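Local coordinates for pectinesterase (PDB 4PMH), which hydrolyses the methyl esters of pectin's galacturonosyl chain, releasing methanol, and probably helps the rice weevil digest plant cell walls, at residues P257-D260 / P261-Y265; T25-G29 / W30-S34; L312-K315 / E316-I319; V154-P157 / A158-I161. All coordinates share one frame; numbering follows the deposited sequence.

Interaction 1: residues P257-D260 / P261-Y265; sequences PDTD and PHKMY
D260 and K263 close a tight reverse turn with a backbone bond from K263 N to D260 O (2.8 Å). The side chain of D260 adds a second grip: with CG anti to the backbone N (chi1 -172°), its carboxylate folds over the bend, and OD1 takes the N-H of H262 at 2.9 Å on the lone pair facing away from OD2, an Asx turn laid over the type I turn D260-K263. The ring of P261 restricts phi to a value (-57°) that suits the second position of such a turn. With that ring replaced by an alanine, phi here would probably be freer and the bend less rigid. This is the loop between strands 252-257 and 267-270 of the right-handed parallel beta-helix. On its apolar, more buried side T259 CG2 meets K263 CB at 3.8 Å, the two side chains crossing at about a right angle, with T259 about 8 Å from the side chain of W292, a probable substrate-binding residue. T259 OG1 turns instead to Q311 N, and K263 NZ reaches G231 O. R355 NH1 and NH2 bond D260 O and K263 O. On the outer side H262 is exposed; CD2 at its ring edge lies 3.3 Å from D260 OD1, in the ring plane.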
loop_
_atom_site.group_PDB
_atom_site.type_symbol
_atom_site.label_atom_id
_atom_site.label_comp_id
_atom_site.label_asym_id
_atom_site.label_seq_id
_atom_site.Cartn_x
_atom_site.Cartn_y
_atom_site.Cartn_z
ATOM N N PRO A 257 -8.268 -4.563 -1.090
ATOM C CA PRO A 257 -7.478 -5.730 -1.502
ATOM C C PRO A 257 -8.075 -6.537 -2.644
ATOM O O PRO A 257 -9.304 -6.671 -2.733
ATOM C CB PRO A 257 -7.392 -6.584 -0.219
ATOM C CG PRO A 257 -8.332 -5.964 0.757
ATOM C CD PRO A 257 -9.088 -4.846 0.098
ATOM N N ASP A 258 -7.199 -7.040 -3.527
ATOM C CA ASP A 258 -7.595 -7.970 -4.593
ATOM C C ASP A 258 -6.891 -9.313 -4.400
ATOM O O ASP A 258 -6.578 -10.039 -5.355
ATOM C CB ASP A 258 -7.359 -7.362 -5.992
ATOM C CG ASP A 258 -5.899 -7.349 -6.430
ATOM O OD1 ASP A 258 -4.976 -7.285 -5.591
ATOM O OD2 ASP A 258 -5.694 -7.333 -7.674
ATOM N N THR A 259 -6.683 -9.651 -3.135
ATOM C CA THR A 259 -6.057 -10.900 -2.752
ATOM C C THR A 259 -6.619 -12.091 -3.517
ATOM O O THR A 259 -7.840 -12.295 -3.583
ATOM C CB THR A 259 -6.284 -11.178 -1.257
ATOM O OG1 THR A 259 -6.175 -9.957 -0.506
ATOM C CG2 THR A 259 -5.288 -12.205 -0.773
ATOM N N ASP A 260 -5.720 -12.872 -4.092
ATOM C CA ASP A 260 -6.079 -14.133 -4.757
ATOM C C ASP A 260 -6.866 -15.052 -3.796
ATOM O O ASP A 260 -6.466 -15.195 -2.640
ATOM C CB ASP A 260 -4.794 -14.833 -5.264
ATOM C CG ASP A 260 -5.075 -16.050 -6.147
ATOM O OD1 ASP A 260 -5.513 -17.103 -5.618
ATOM O OD2 ASP A 260 -4.812 -15.971 -7.365
ATOM N N PRO A 261 -7.979 -15.671 -4.275
ATOM C CA PRO A 261 -8.831 -16.549 -3.434
ATOM C C PRO A 261 -8.100 -17.727 -2.794
ATOM O O PRO A 261 -8.499 -18.196 -1.742
ATOM C CB PRO A 261 -9.913 -17.036 -4.403
ATOM C CG PRO A 261 -9.357 -16.792 -5.761
ATOM C CD PRO A 261 -8.554 -15.531 -5.624
ATOM N N HIS A 262 -6.998 -18.160 -3.397
ATOM C CA HIS A 262 -6.217 -19.265 -2.870
ATOM C C HIS A 262 -5.143 -18.791 -1.910
ATOM O O HIS A 262 -4.453 -19.601 -1.290
ATOM C CB HIS A 262 -5.637 -20.071 -4.039
ATOM C CG HIS A 262 -6.687 -20.514 -5.009
ATOM N ND1 HIS A 262 -7.239 -21.778 -4.990
ATOM C CD2 HIS A 262 -7.345 -19.835 -5.981
ATOM C CE1 HIS A 262 -8.170 -21.867 -5.924
ATOM N NE2 HIS A 262 -8.254 -20.703 -6.541
ATOM N N LYS A 263 -5.013 -17.477 -1.771
ATOM C CA LYS A 263 -4.070 -16.888 -0.823
ATOM C C LYS A 263 -4.782 -16.669 0.511
ATOM O O LYS A 263 -5.771 -15.945 0.584
ATOM C CB LYS A 263 -3.509 -15.561 -1.382
ATOM C CG LYS A 263 -2.227 -15.083 -0.713
ATOM C CD LYS A 263 -1.730 -13.729 -1.239
ATOM C CE LYS A 263 -0.916 -13.832 -2.508
ATOM N NZ LYS A 263 -0.059 -12.636 -2.753
ATOM N N MET A 264 -4.252 -17.294 1.561
ATOM C CA MET A 264 -4.774 -17.172 2.911
ATOM C C MET A 264 -4.515 -15.793 3.521
ATOM O O MET A 264 -5.347 -15.250 4.250
ATOM C CB MET A 264 -4.087 -18.215 3.814
ATOM C CG MET A 264 -4.981 -19.283 4.417
ATOM S SD MET A 264 -4.255 -19.891 5.963
ATOM C CE MET A 264 -5.527 -19.495 7.157
ATOM N N TYR A 265 -3.317 -15.284 3.275
ATOM C CA TYR A 265 -2.814 -14.082 3.919
ATOM C C TYR A 265 -2.797 -12.887 2.977
ATOM O O TYR A 265 -1.899 -12.759 2.142
ATOM C CB TYR A 265 -1.404 -14.351 4.471
ATOM C CG TYR A 265 -1.406 -15.518 5.437
ATOM C CD1 TYR A 265 -2.025 -15.405 6.659
ATOM C CD2 TYR A 265 -0.852 -16.742 5.090
ATOM C CE1 TYR A 265 -2.062 -16.475 7.552
ATOM C CE2 TYR A 265 -0.886 -17.815 5.967
ATOM C CZ TYR A 265 -1.494 -17.676 7.191
ATOM O OH TYR A 265 -1.546 -18.734 8.071
#

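Interaction 2: residues T25-G29 / W30-S34; sequences TYLQG and WSPPS
L27 sets its CD2 methyl against both W30 and P32 in the type I' turn, L27 to W30, that follows helix 23-27, where the chain sets off across the outer face of the parallel beta-helix. The methyl lies 3.5 Å from W30 CE3, approaching the indole obliquely. It also meets P32 CG at 3.6 Å, the methyl pointing at the proline ring. P32 CG in turn sits over the centre of the indole face, a CH-pi type of packing, and three apolar groups thus close on one another. W30 has CG anti to its own N (chi1 174°), which swings the indole back beneath the proline. Cutting L27 back to an alanine would probably open a gap beside W30 CE3 and P32 CG, leaving both without the methyl that touches them.

The turn positions this cluster: W30 N donates to L27 O at 2.9 Å, from above the carbonyl plane, and R213 NH1 gives the same oxygen a second bond. Q28 and G29 carry the positive phi values of the bend, and at G29 a side chain would collide with the preceding carbonyl oxygen. Farther out, Y215 touches L27 and P32, while Q189 lies against W30 and P32. On the helix side, Q28 NE2 folds back to Y26 O at 3.0 Å, with that oxygen close to the plane of the Q28 amide.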
loop_
_atom_site.group_PDB
_atom_site.type_symbol
_atom_site.label_atom_id
_atom_site.label_comp_id
_atom_site.label_asym_id
_atom_site.label_seq_id
_atom_site.Cartn_x
_atom_site.Cartn_y
_atom_site.Cartn_z
ATOM N N THR A 25 2.290 -15.576 11.398
ATOM C CA THR A 25 1.486 -16.343 10.523
ATOM C C THR A 25 1.453 -15.697 9.117
ATOM O O THR A 25 1.692 -16.370 8.099
ATOM C CB THR A 25 0.149 -16.522 11.257
ATOM O OG1 THR A 25 0.091 -17.853 11.809
ATOM C CG2 THR A 25 -0.976 -16.245 10.439
ATOM N N TYR A 26 1.233 -14.389 9.070
ATOM C CA TYR A 26 1.296 -13.629 7.801
ATOM C C TYR A 26 2.703 -13.604 7.154
ATOM O O TYR A 26 2.849 -13.528 5.922
ATOM C CB TYR A 26 0.739 -12.208 8.038
ATOM C CG TYR A 26 -0.754 -12.090 7.903
ATOM C CD1 TYR A 26 -1.613 -12.385 8.962
ATOM C CD2 TYR A 26 -1.325 -11.647 6.714
ATOM C CE1 TYR A 26 -2.983 -12.286 8.827
ATOM C CE2 TYR A 26 -2.691 -11.548 6.572
ATOM C CZ TYR A 26 -3.514 -11.868 7.629
ATOM O OH TYR A 26 -4.862 -11.751 7.474
ATOM N N LEU A 27 3.746 -13.687 7.980
ATOM C CA LEU A 27 5.116 -13.698 7.509
ATOM C C LEU A 27 5.476 -14.987 6.765
ATOM O O LEU A 27 6.380 -14.986 5.928
ATOM C CB LEU A 27 6.097 -13.478 8.677
ATOM C CG LEU A 27 6.296 -12.055 9.194
ATOM C CD1 LEU A 27 7.016 -12.095 10.548
ATOM C CD2 LEU A 27 7.051 -11.205 8.187
ATOM N N GLN A 28 4.782 -16.080 7.078
ATOM C CA GLN A 28 4.894 -17.308 6.308
ATOM C C GLN A 28 6.341 -17.781 6.218
ATOM O O GLN A 28 6.809 -18.172 5.173
ATOM C CB GLN A 28 4.300 -17.101 4.903
ATOM C CG GLN A 28 2.810 -16.831 4.883
ATOM C CD GLN A 28 2.343 -16.291 3.535
ATOM O OE1 GLN A 28 2.233 -17.039 2.567
ATOM N NE2 GLN A 28 2.068 -14.985 3.469
ATOM N N GLY A 29 7.061 -17.706 7.325
ATOM C CA GLY A 29 8.442 -18.184 7.378
ATOM C C GLY A 29 9.482 -17.111 7.118
ATOM O O GLY A 29 10.662 -17.305 7.433
ATOM N N TRP A 30 9.079 -15.984 6.536
ATOM C CA TRP A 30 10.013 -14.884 6.366
ATOM C C TRP A 30 10.389 -14.301 7.733
ATOM O O TRP A 30 9.538 -14.049 8.570
ATOM C CB TRP A 30 9.438 -13.803 5.447
ATOM C CG TRP A 30 10.289 -12.581 5.335
ATOM C CD1 TRP A 30 11.662 -12.514 5.341
ATOM C CD2 TRP A 30 9.824 -11.235 5.188
ATOM N NE1 TRP A 30 12.073 -11.205 5.203
ATOM C CE2 TRP A 30 10.967 -10.402 5.105
ATOM C CE3 TRP A 30 8.560 -10.654 5.108
ATOM C CZ2 TRP A 30 10.868 -9.011 4.968
ATOM C CZ3 TRP A 30 8.465 -9.274 4.951
ATOM C CH2 TRP A 30 9.609 -8.472 4.888
ATOM N N SER A 31 11.679 -14.127 7.949
ATOM C CA SER A 31 12.189 -13.508 9.161
ATOM C C SER A 31 12.880 -12.192 8.769
ATOM O O SER A 31 14.034 -12.193 8.318
ATOM C CB SER A 31 13.135 -14.464 9.840
ATOM O OG SER A 31 13.953 -15.124 8.892
ATOM N N PRO A 32 12.142 -11.074 8.882
ATOM C CA PRO A 32 12.629 -9.776 8.403
ATOM C C PRO A 32 13.867 -9.311 9.166
ATOM O O PRO A 32 13.888 -9.384 10.393
ATOM C CB PRO A 32 11.458 -8.833 8.670
ATOM C CG PRO A 32 10.261 -9.715 8.809
ATOM C CD PRO A 32 10.775 -10.980 9.419
ATOM N N PRO A 33 14.907 -8.870 8.444
ATOM C CA PRO A 33 16.045 -8.344 9.188
ATOM C C PRO A 33 15.726 -7.023 9.885
ATOM O O PRO A 33 14.862 -6.270 9.425
ATOM C CB PRO A 33 17.147 -8.212 8.143
ATOM C CG PRO A 33 16.494 -8.363 6.806
ATOM C CD PRO A 33 15.162 -8.999 6.999
ATOM N N SER A 34 16.393 -6.776 11.010
ATOM C CA SER A 34 16.326 -5.478 11.699
ATOM C C SER A 34 16.699 -4.383 10.727
ATOM O O SER A 34 17.618 -4.561 9.947
ATOM C CB SER A 34 17.352 -5.423 12.823
ATOM O OG SER A 34 18.670 -5.523 12.268
#

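Interaction 3: residues L312-K315 / E316-I319; sequences LIIK and ESTI
The backbone leaves strand 311-315 in extended form, turns at E316, where phi is positive (49°), and is extended again from S317 on, so that one residue in left-handed conformation makes the corner. Inside the bend, I314 puts its CG2 branch 3.8 Å from S317 CB and, more loosely, 4.3 Å from I319 CD1. The isoleucine has CG2 anti to its backbone N and CG1 beside it (chi1 -61°), which turns the short branch toward the corner. S317 points back the same way: its OG donates to K315 O at 3.1 Å, from well above the carbonyl plane, while the hydroxyl also meets S272 N from the neighbouring coil and is thereby held by two backbone groups. On the other side of the chain K315 and E316 run side by side in the same direction, both extended beyond CG and touching where K315 CG lies 3.8 Å from E316 CG. Their charges are opposite but do not meet, K315 NZ standing 5.2 Å from E316 OE2, and each end has partners elsewhere. K315 NZ is bound by F21 O; E316 OE1 forms a salt bridge with K271, and OE2 is bonded by N360 ND2. N361 bridges the corner from the next coil, its amide joined to both I314 O and S317 N. A corner made by one residue in left-handed conformation, here joining strands 311-315 and 318-319 of two different parallel sheets, belongs to the right-handed parallel beta-helix of pectin methylesterases.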
loop_
_atom_site.group_PDB
_atom_site.type_symbol
_atom_site.label_atom_id
_atom_site.label_comp_id
_atom_site.label_asym_id
_atom_site.label_seq_id
_atom_site.Cartn_x
_atom_site.Cartn_y
_atom_site.Cartn_z
ATOM N N LEU A 312 -8.515 -9.239 4.447
ATOM C CA LEU A 312 -8.098 -8.208 5.387
ATOM C C LEU A 312 -8.548 -8.528 6.810
ATOM O O LEU A 312 -9.712 -8.740 7.049
ATOM C CB LEU A 312 -8.707 -6.857 5.013
ATOM C CG LEU A 312 -8.551 -5.723 6.014
ATOM C CD1 LEU A 312 -7.096 -5.338 6.266
ATOM C CD2 LEU A 312 -9.308 -4.515 5.495
ATOM N N ILE A 313 -7.610 -8.523 7.738
ATOM C CA ILE A 313 -7.911 -8.597 9.156
ATOM C C ILE A 313 -7.372 -7.358 9.878
ATOM O O ILE A 313 -6.196 -7.015 9.744
ATOM C CB ILE A 313 -7.330 -9.875 9.746
ATOM C CG1 ILE A 313 -8.149 -11.053 9.206
ATOM C CG2 ILE A 313 -7.353 -9.829 11.285
ATOM C CD1 ILE A 313 -7.574 -12.390 9.579
ATOM N N ILE A 314 -8.250 -6.678 10.615
ATOM C CA ILE A 314 -7.847 -5.585 11.505
ATOM C C ILE A 314 -7.964 -6.093 12.926
ATOM O O ILE A 314 -9.060 -6.394 13.391
ATOM C CB ILE A 314 -8.697 -4.340 11.304
ATOM C CG1 ILE A 314 -8.542 -3.833 9.872
ATOM C CG2 ILE A 314 -8.284 -3.248 12.286
ATOM C CD1 ILE A 314 -9.598 -2.844 9.446
ATOM N N LYS A 315 -6.820 -6.227 13.589
ATOM C CA LYS A 315 -6.723 -6.849 14.914
ATOM C C LYS A 315 -6.073 -5.920 15.944
ATOM O O LYS A 315 -5.030 -5.329 15.664
ATOM C CB LYS A 315 -5.852 -8.096 14.801
ATOM C CG LYS A 315 -5.590 -8.830 16.107
ATOM C CD LYS A 315 -5.091 -10.232 15.795
ATOM C CE LYS A 315 -4.755 -11.027 17.052
ATOM N NZ LYS A 315 -4.204 -12.356 16.686
ATOM N N GLU A 316 -6.675 -5.813 17.136
ATOM C CA GLU A 316 -6.089 -5.056 18.253
ATOM C C GLU A 316 -5.620 -3.666 17.843
ATOM O O GLU A 316 -4.551 -3.200 18.208
ATOM C CB GLU A 316 -5.021 -5.915 18.950
ATOM C CG GLU A 316 -5.707 -7.151 19.514
ATOM C CD GLU A 316 -4.813 -8.132 20.219
ATOM O OE1 GLU A 316 -3.611 -7.862 20.315
ATOM O OE2 GLU A 316 -5.341 -9.166 20.693
ATOM N N SER A 317 -6.466 -3.014 17.057
ATOM C CA SER A 317 -6.197 -1.689 16.568
ATOM C C SER A 317 -7.237 -0.696 17.104
ATOM O O SER A 317 -8.320 -1.080 17.566
ATOM C CB SER A 317 -6.182 -1.693 15.048
ATOM O OG SER A 317 -5.048 -2.391 14.566
ATOM N N THR A 318 -6.870 0.574 17.036
ATOM C CA THR A 318 -7.744 1.665 17.393
ATOM C C THR A 318 -8.473 2.163 16.140
ATOM O O THR A 318 -7.845 2.535 15.160
ATOM C CB THR A 318 -6.918 2.807 18.007
ATOM O OG1 THR A 318 -6.318 2.354 19.239
ATOM C CG2 THR A 318 -7.787 4.018 18.276
ATOM N N ILE A 319 -9.791 2.159 16.167
ATOM C CA ILE A 319 -10.577 2.648 15.037
ATOM C C ILE A 319 -11.357 3.858 15.531
ATOM O O ILE A 319 -12.177 3.731 16.447
ATOM C CB ILE A 319 -11.526 1.574 14.502
ATOM C CG1 ILE A 319 -10.735 0.297 14.147
ATOM C CG2 ILE A 319 -12.287 2.086 13.294
ATOM C CD1 ILE A 319 -11.587 -0.840 13.612
#

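Interaction 4: residues V154-P157 / A158-I161; sequences VKAP and AVQI
V154 and V159 both hold CG1 anti to the backbone N (chi1 -178° and 174°), but they present different branches: V154 offers this CG1, V159 the CG2 that lies beside its own N, and the two methyls meet tip to tip at 3.6 Å. The second branch of V154, CG2, is left to face I161, whose CD1 lies 4.0 Å away as the two side chains slide past each other in opposite directions. V159 CG2 does double duty: it also rests 3.6 Å from A156 O and more loosely on A156 CB, at 4.2 Å. That carbonyl oxygen is buried with no polar partner in the model, and the valine methyl covers it. The chain reverses at P157 and A158, the end-to-end directions of 154-157 and 158-161 differing by 142°. A158 takes up a left-handed conformation, unusual for a residue with a CB, and its positive phi sets CB 2.8 Å from P157 O, a strained approach. The following coil pairs with the backbone: V154 with Q182 and N184, A158 with D186 and V159 with Q189, while R66 NH2 bonds A158 O. Q160 turns the other way and bonds T90 and Q189 through its amide. Aliphatic side chains directed inward from both arms of a corner, here joining strands 152-154 and 160-162 of two sheets, make up the hydrophobic interior characteristic of the right-handed parallel beta-helix.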
loop_
_atom_site.group_PDB
_atom_site.type_symbol
_atom_site.label_atom_id
_atom_site.label_comp_id
_atom_site.label_asym_id
_atom_site.label_seq_id
_atom_site.Cartn_x
_atom_site.Cartn_y
_atom_site.Cartn_z
ATOM N N VAL A 154 8.865 -0.215 -6.590
ATOM C CA VAL A 154 9.807 -1.245 -6.153
ATOM C C VAL A 154 9.458 -2.565 -6.829
ATOM O O VAL A 154 8.410 -3.142 -6.542
ATOM C CB VAL A 154 9.752 -1.444 -4.629
ATOM C CG1 VAL A 154 10.772 -2.486 -4.184
ATOM C CG2 VAL A 154 9.976 -0.133 -3.908
ATOM N N LYS A 155 10.341 -3.016 -7.722
ATOM C CA LYS A 155 10.260 -4.315 -8.383
ATOM C C LYS A 155 11.403 -5.252 -7.998
ATOM O O LYS A 155 11.654 -6.199 -8.717
ATOM C CB LYS A 155 10.284 -4.128 -9.909
ATOM C CG LYS A 155 9.029 -3.471 -10.445
ATOM C CD LYS A 155 9.104 -3.194 -11.944
ATOM C CE LYS A 155 8.623 -4.371 -12.784
ATOM N NZ LYS A 155 7.140 -4.492 -12.820
ATOM N N ALA A 156 12.106 -4.990 -6.900
ATOM C CA ALA A 156 13.157 -5.875 -6.438
ATOM C C ALA A 156 12.796 -6.372 -5.052
ATOM O O ALA A 156 12.179 -5.649 -4.275
ATOM C CB ALA A 156 14.501 -5.147 -6.388
ATOM N N PRO A 157 13.178 -7.618 -4.733
ATOM C CA PRO A 157 12.972 -8.131 -3.379
ATOM C C PRO A 157 13.929 -7.519 -2.375
ATOM O O PRO A 157 14.945 -6.971 -2.753
ATOM C CB PRO A 157 13.241 -9.640 -3.514
ATOM C CG PRO A 157 14.088 -9.782 -4.720
ATOM C CD PRO A 157 13.750 -8.633 -5.642
ATOM N N ALA A 158 13.584 -7.587 -1.095
ATOM C CA ALA A 158 14.541 -7.258 -0.030
ATOM C C ALA A 158 14.856 -5.764 0.152
ATOM O O ALA A 158 15.826 -5.396 0.832
ATOM C CB ALA A 158 15.846 -8.022 -0.266
ATOM N N VAL A 159 14.049 -4.905 -0.465
ATOM C CA VAL A 159 14.219 -3.491 -0.314
ATOM C C VAL A 159 13.671 -3.037 1.032
ATOM O O VAL A 159 12.581 -3.459 1.445
ATOM C CB VAL A 159 13.477 -2.712 -1.432
ATOM C CG1 VAL A 159 13.539 -1.231 -1.162
ATOM C CG2 VAL A 159 14.085 -3.039 -2.775
ATOM N N GLN A 160 14.428 -2.156 1.684
ATOM C CA GLN A 160 14.010 -1.470 2.885
ATOM C C GLN A 160 13.842 0.035 2.561
ATOM O O GLN A 160 14.726 0.649 1.943
ATOM C CB GLN A 160 15.051 -1.667 4.007
ATOM C CG GLN A 160 15.273 -3.125 4.411
ATOM C CD GLN A 160 16.303 -3.282 5.523
ATOM O OE1 GLN A 160 17.123 -2.387 5.762
ATOM N NE2 GLN A 160 16.293 -4.430 6.177
ATOM N N ILE A 161 12.696 0.608 2.946
ATOM C CA ILE A 161 12.423 2.030 2.760
ATOM C C ILE A 161 12.210 2.601 4.151
ATOM O O ILE A 161 11.347 2.122 4.881
ATOM C CB ILE A 161 11.153 2.273 1.898
ATOM C CG1 ILE A 161 11.307 1.693 0.499
ATOM C CG2 ILE A 161 10.886 3.764 1.787
ATOM C CD1 ILE A 161 10.017 1.748 -0.325
#

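Every contact is local and closes its own bend, and along the chain they follow in series without nesting or crossing. Interaction 2 comes first, in the turn that follows helix 23-27 on the outside of the long parallel sheet. Interaction 4 rounds the corner into strand 160-162 of that sheet, touching interaction 2 where Q160 meets P33 and S34. Interaction 1 turns the loop before strand 267-270; its Y265 packs on T25, Y26 and Q28, tying this loop to helix 23-27 and the turn after it. Interaction 3 leaves strand 311-315 of the same sheet as interaction 4, their centres about 26 Å apart, and I313 touches Y26. The N-terminal segment 25-34 thus links the other three.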